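Local coordinates for immunoreactive 84kD antigen PG93 (Porphyromonas gingivalis, PDB 5M11), which is an essential surface component of the type-IX secretion system, which exports proteins across the outer membrane, at residues I57-A69 and L77-L89. Residues are numbered along the deposited sequence; the frame is centred on the assembly and turned at random.
Sequences ISGLSDTSVSSIA and LVIYYASGNIDIL
Two torsions help to place the groups at the centre of this contact: Ser61 holds OG anti to its carbonyl carbon (chi1 -42°), which puts the hydroxyl beside its own N, and Tyr81 holds CG anti to its carbonyl carbon, which brings the ring against Asp62 and its OH to Leu60 and Asp87. Hydroxyl and amide of Ser61 face the carboxylate of Asp87 together. Ser61 OG donates a hydrogen bond to Asp87 OD1 (2.6 Å). Ser61 N donates to Asp87 OD2, nearly straight at 174°, and both bonds use syn lone pairs. Tyr81 OH also donates to Asp87 OD2, from above the carboxylate plane, and Asn97 of strand 95-98 adds a bond to OD1.

The Tyr81 ring is sandwiched. Asp62 CB lies over one face, 3.7 Å from the ring centroid, a CH-pi contact; Ile79 CG2 covers the opposite face nearer the rim and also meets Val65 CG1. Beyond the ring, Asp62 OD2 accepts from Asn85 ND2 (2.9 Å) and Ser83 OG, which arrive from opposite faces of its plane; the carboxylate and amide planes are nearly perpendicular (88°), while Asp62 OD2 lies in the amide plane of Asn85.

Strands 65-69 and 77-81 run antiparallel, and in their pairing a classic beta bulge sets two residues, Ser66 and Ser67, against the single Tyr80, whose O takes a bond from Ser66 N (2.8 Å) and a weak one from Ser67 N. Ala82 N to Ser64 O (2.9 Å) extends the pairing past the strand end.

These are the first two strands of a four-stranded antiparallel blade of the N-terminal beta-propeller, with the preceding loop folded across the 81-84 turn and strand 86-89. With several donors converging on Asp87 and Asp62, both carboxylates are probably kept ionised, and the loop would then be tied to the blade by charge-assisted bonds as well as by the buried tyrosine.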
# COMPACT_ATOMS: atom_id res chain seq x y z
N ILE A 57 -4.89 -6.00 -10.98
CA ILE A 57 -4.18 -6.52 -12.14
C ILE A 57 -4.89 -7.81 -12.62
O ILE A 57 -4.94 -8.06 -13.82
CB ILE A 57 -2.68 -6.70 -11.77
CG1 ILE A 57 -1.83 -5.50 -12.24
CG2 ILE A 57 -2.08 -8.03 -12.22
CD1 ILE A 57 -1.15 -4.74 -11.15
N SER A 58 -5.47 -8.57 -11.68
CA SER A 58 -6.18 -9.82 -11.95
C SER A 58 -7.59 -9.61 -12.58
O SER A 58 -8.22 -10.58 -13.00
CB SER A 58 -6.31 -10.63 -10.67
OG SER A 58 -7.10 -11.79 -10.84
N GLY A 59 -8.07 -8.37 -12.60
CA GLY A 59 -9.39 -8.04 -13.13
C GLY A 59 -10.34 -7.40 -12.14
O GLY A 59 -11.44 -7.01 -12.52
N LEU A 60 -9.92 -7.26 -10.88
CA LEU A 60 -10.72 -6.65 -9.82
C LEU A 60 -10.80 -5.14 -10.04
O LEU A 60 -9.88 -4.55 -10.61
CB LEU A 60 -10.16 -7.00 -8.43
CG LEU A 60 -10.68 -8.29 -7.73
CD1 LEU A 60 -10.33 -9.56 -8.51
CD2 LEU A 60 -10.06 -8.42 -6.37
N SER A 61 -11.91 -4.53 -9.63
CA SER A 61 -12.22 -3.12 -9.87
C SER A 61 -11.75 -2.16 -8.77
O SER A 61 -11.80 -0.95 -9.00
CB SER A 61 -13.72 -2.95 -10.05
OG SER A 61 -14.31 -3.96 -10.86
N ASP A 62 -11.33 -2.66 -7.58
CA ASP A 62 -10.89 -1.81 -6.46
C ASP A 62 -9.85 -2.50 -5.56
O ASP A 62 -9.50 -3.66 -5.82
CB ASP A 62 -12.10 -1.32 -5.63
CG ASP A 62 -12.05 0.16 -5.30
OD1 ASP A 62 -10.90 0.71 -5.11
OD2 ASP A 62 -13.13 0.78 -5.22
N THR A 63 -9.37 -1.81 -4.49
CA THR A 63 -8.24 -2.29 -3.69
C THR A 63 -8.54 -3.00 -2.32
O THR A 63 -7.98 -4.09 -2.14
CB THR A 63 -7.27 -1.13 -3.43
OG1 THR A 63 -6.96 -0.51 -4.68
CG2 THR A 63 -5.96 -1.57 -2.76
N SER A 64 -9.22 -2.38 -1.32
CA SER A 64 -9.27 -3.08 -0.01
C SER A 64 -10.56 -3.85 0.22
O SER A 64 -11.63 -3.26 0.36
CB SER A 64 -9.05 -2.12 1.15
OG SER A 64 -7.93 -1.28 0.95
N VAL A 65 -10.43 -5.18 0.30
CA VAL A 65 -11.59 -6.06 0.49
C VAL A 65 -12.01 -5.99 1.98
O VAL A 65 -11.17 -6.15 2.87
CB VAL A 65 -11.30 -7.50 -0.00
CG1 VAL A 65 -12.50 -8.40 0.19
CG2 VAL A 65 -10.87 -7.49 -1.47
N SER A 66 -13.30 -5.68 2.22
CA SER A 66 -13.94 -5.51 3.53
C SER A 66 -14.75 -6.75 3.94
O SER A 66 -15.11 -6.87 5.11
CB SER A 66 -14.85 -4.28 3.48
OG SER A 66 -15.57 -4.03 4.68
N SER A 67 -15.06 -7.66 3.00
CA SER A 67 -15.84 -8.90 3.23
C SER A 67 -16.11 -9.64 1.91
O SER A 67 -16.09 -9.03 0.83
CB SER A 67 -17.17 -8.59 3.91
OG SER A 67 -17.91 -9.77 4.11
N ILE A 68 -16.44 -10.93 2.00
CA ILE A 68 -16.77 -11.79 0.86
C ILE A 68 -17.84 -12.82 1.21
O ILE A 68 -18.04 -13.14 2.39
CB ILE A 68 -15.51 -12.50 0.31
CG1 ILE A 68 -14.61 -13.07 1.44
CG2 ILE A 68 -14.73 -11.60 -0.66
CD1 ILE A 68 -13.52 -14.12 0.97
N ALA A 69 -18.52 -13.36 0.19
CA ALA A 69 -19.50 -14.45 0.34
C ALA A 69 -19.74 -15.14 -1.01
O ALA A 69 -19.56 -14.52 -2.05
CB ALA A 69 -20.79 -13.96 0.96
N LEU A 77 -18.81 -15.43 -6.47
CA LEU A 77 -18.35 -14.83 -5.22
C LEU A 77 -18.57 -13.30 -5.25
O LEU A 77 -18.08 -12.60 -6.16
CB LEU A 77 -16.86 -15.18 -4.97
CG LEU A 77 -16.21 -14.58 -3.72
CD1 LEU A 77 -16.41 -15.48 -2.52
CD2 LEU A 77 -14.75 -14.33 -3.93
N VAL A 78 -19.28 -12.79 -4.23
CA VAL A 78 -19.52 -11.36 -4.03
C VAL A 78 -18.36 -10.78 -3.22
O VAL A 78 -18.10 -11.26 -2.12
CB VAL A 78 -20.88 -11.14 -3.35
CG1 VAL A 78 -21.01 -9.71 -2.81
CG2 VAL A 78 -22.03 -11.49 -4.29
N ILE A 79 -17.65 -9.77 -3.77
CA ILE A 79 -16.53 -9.07 -3.12
C ILE A 79 -16.98 -7.67 -2.75
O ILE A 79 -17.24 -6.85 -3.64
CB ILE A 79 -15.24 -9.00 -3.99
CG1 ILE A 79 -14.81 -10.38 -4.52
CG2 ILE A 79 -14.12 -8.36 -3.19
CD1 ILE A 79 -14.01 -10.32 -5.80
N TYR A 80 -17.07 -7.38 -1.45
CA TYR A 80 -17.44 -6.05 -0.98
C TYR A 80 -16.18 -5.35 -0.47
O TYR A 80 -15.43 -5.87 0.37
CB TYR A 80 -18.58 -6.08 0.07
CG TYR A 80 -18.98 -4.71 0.56
CD1 TYR A 80 -19.96 -3.98 -0.09
CD2 TYR A 80 -18.33 -4.12 1.65
CE1 TYR A 80 -20.31 -2.70 0.34
CE2 TYR A 80 -18.67 -2.84 2.08
CZ TYR A 80 -19.65 -2.12 1.42
OH TYR A 80 -19.96 -0.85 1.82
N TYR A 81 -15.96 -4.15 -1.00
CA TYR A 81 -14.80 -3.30 -0.72
C TYR A 81 -15.07 -2.26 0.37
O TYR A 81 -16.20 -1.83 0.54
CB TYR A 81 -14.38 -2.58 -2.01
CG TYR A 81 -13.88 -3.53 -3.07
CD1 TYR A 81 -12.55 -3.95 -3.09
CD2 TYR A 81 -14.74 -4.04 -4.05
CE1 TYR A 81 -12.08 -4.83 -4.06
CE2 TYR A 81 -14.28 -4.92 -5.03
CZ TYR A 81 -12.95 -5.31 -5.03
OH TYR A 81 -12.48 -6.15 -6.01
N ALA A 82 -14.00 -1.83 1.07
CA ALA A 82 -14.03 -0.79 2.11
C ALA A 82 -14.60 0.53 1.56
O ALA A 82 -15.22 1.29 2.29
CB ALA A 82 -12.62 -0.57 2.64
N SER A 83 -14.41 0.78 0.27
CA SER A 83 -14.88 1.98 -0.40
C SER A 83 -16.38 1.92 -0.75
O SER A 83 -16.87 2.83 -1.43
CB SER A 83 -14.07 2.19 -1.67
OG SER A 83 -14.39 1.23 -2.66
N GLY A 84 -17.07 0.85 -0.37
CA GLY A 84 -18.46 0.66 -0.73
C GLY A 84 -18.66 -0.03 -2.07
O GLY A 84 -19.79 -0.40 -2.43
N ASN A 85 -17.57 -0.23 -2.83
CA ASN A 85 -17.63 -0.91 -4.12
C ASN A 85 -17.93 -2.41 -3.98
O ASN A 85 -17.62 -3.02 -2.96
CB ASN A 85 -16.32 -0.73 -4.85
CG ASN A 85 -16.44 -0.55 -6.34
OD1 ASN A 85 -17.43 -0.93 -6.98
ND2 ASN A 85 -15.41 0.02 -6.91
N ILE A 86 -18.51 -2.99 -5.03
CA ILE A 86 -18.86 -4.41 -5.14
C ILE A 86 -18.35 -4.97 -6.47
O ILE A 86 -18.45 -4.31 -7.52
CB ILE A 86 -20.39 -4.61 -5.01
CG1 ILE A 86 -20.92 -4.29 -3.58
CG2 ILE A 86 -20.84 -6.00 -5.47
CD1 ILE A 86 -22.26 -3.66 -3.56
N ASP A 87 -17.85 -6.20 -6.41
CA ASP A 87 -17.42 -6.98 -7.56
C ASP A 87 -18.09 -8.34 -7.49
O ASP A 87 -18.32 -8.83 -6.38
CB ASP A 87 -15.89 -7.13 -7.60
CG ASP A 87 -15.13 -6.08 -8.40
OD1 ASP A 87 -15.78 -5.24 -9.07
OD2 ASP A 87 -13.88 -6.13 -8.40
N ILE A 88 -18.42 -8.94 -8.65
CA ILE A 88 -18.98 -10.29 -8.71
C ILE A 88 -18.02 -11.09 -9.54
O ILE A 88 -17.77 -10.75 -10.70
CB ILE A 88 -20.44 -10.38 -9.21
CG1 ILE A 88 -21.37 -9.58 -8.27
CG2 ILE A 88 -20.88 -11.85 -9.23
CD1 ILE A 88 -22.69 -9.15 -8.84
N LEU A 89 -17.43 -12.10 -8.92
CA LEU A 89 -16.46 -13.01 -9.52
C LEU A 89 -17.21 -14.27 -9.95
O LEU A 89 -17.59 -15.08 -9.09
CB LEU A 89 -15.38 -13.32 -8.47
CG LEU A 89 -13.98 -13.69 -8.94
CD1 LEU A 89 -12.96 -13.39 -7.86
CD2 LEU A 89 -13.89 -15.17 -9.27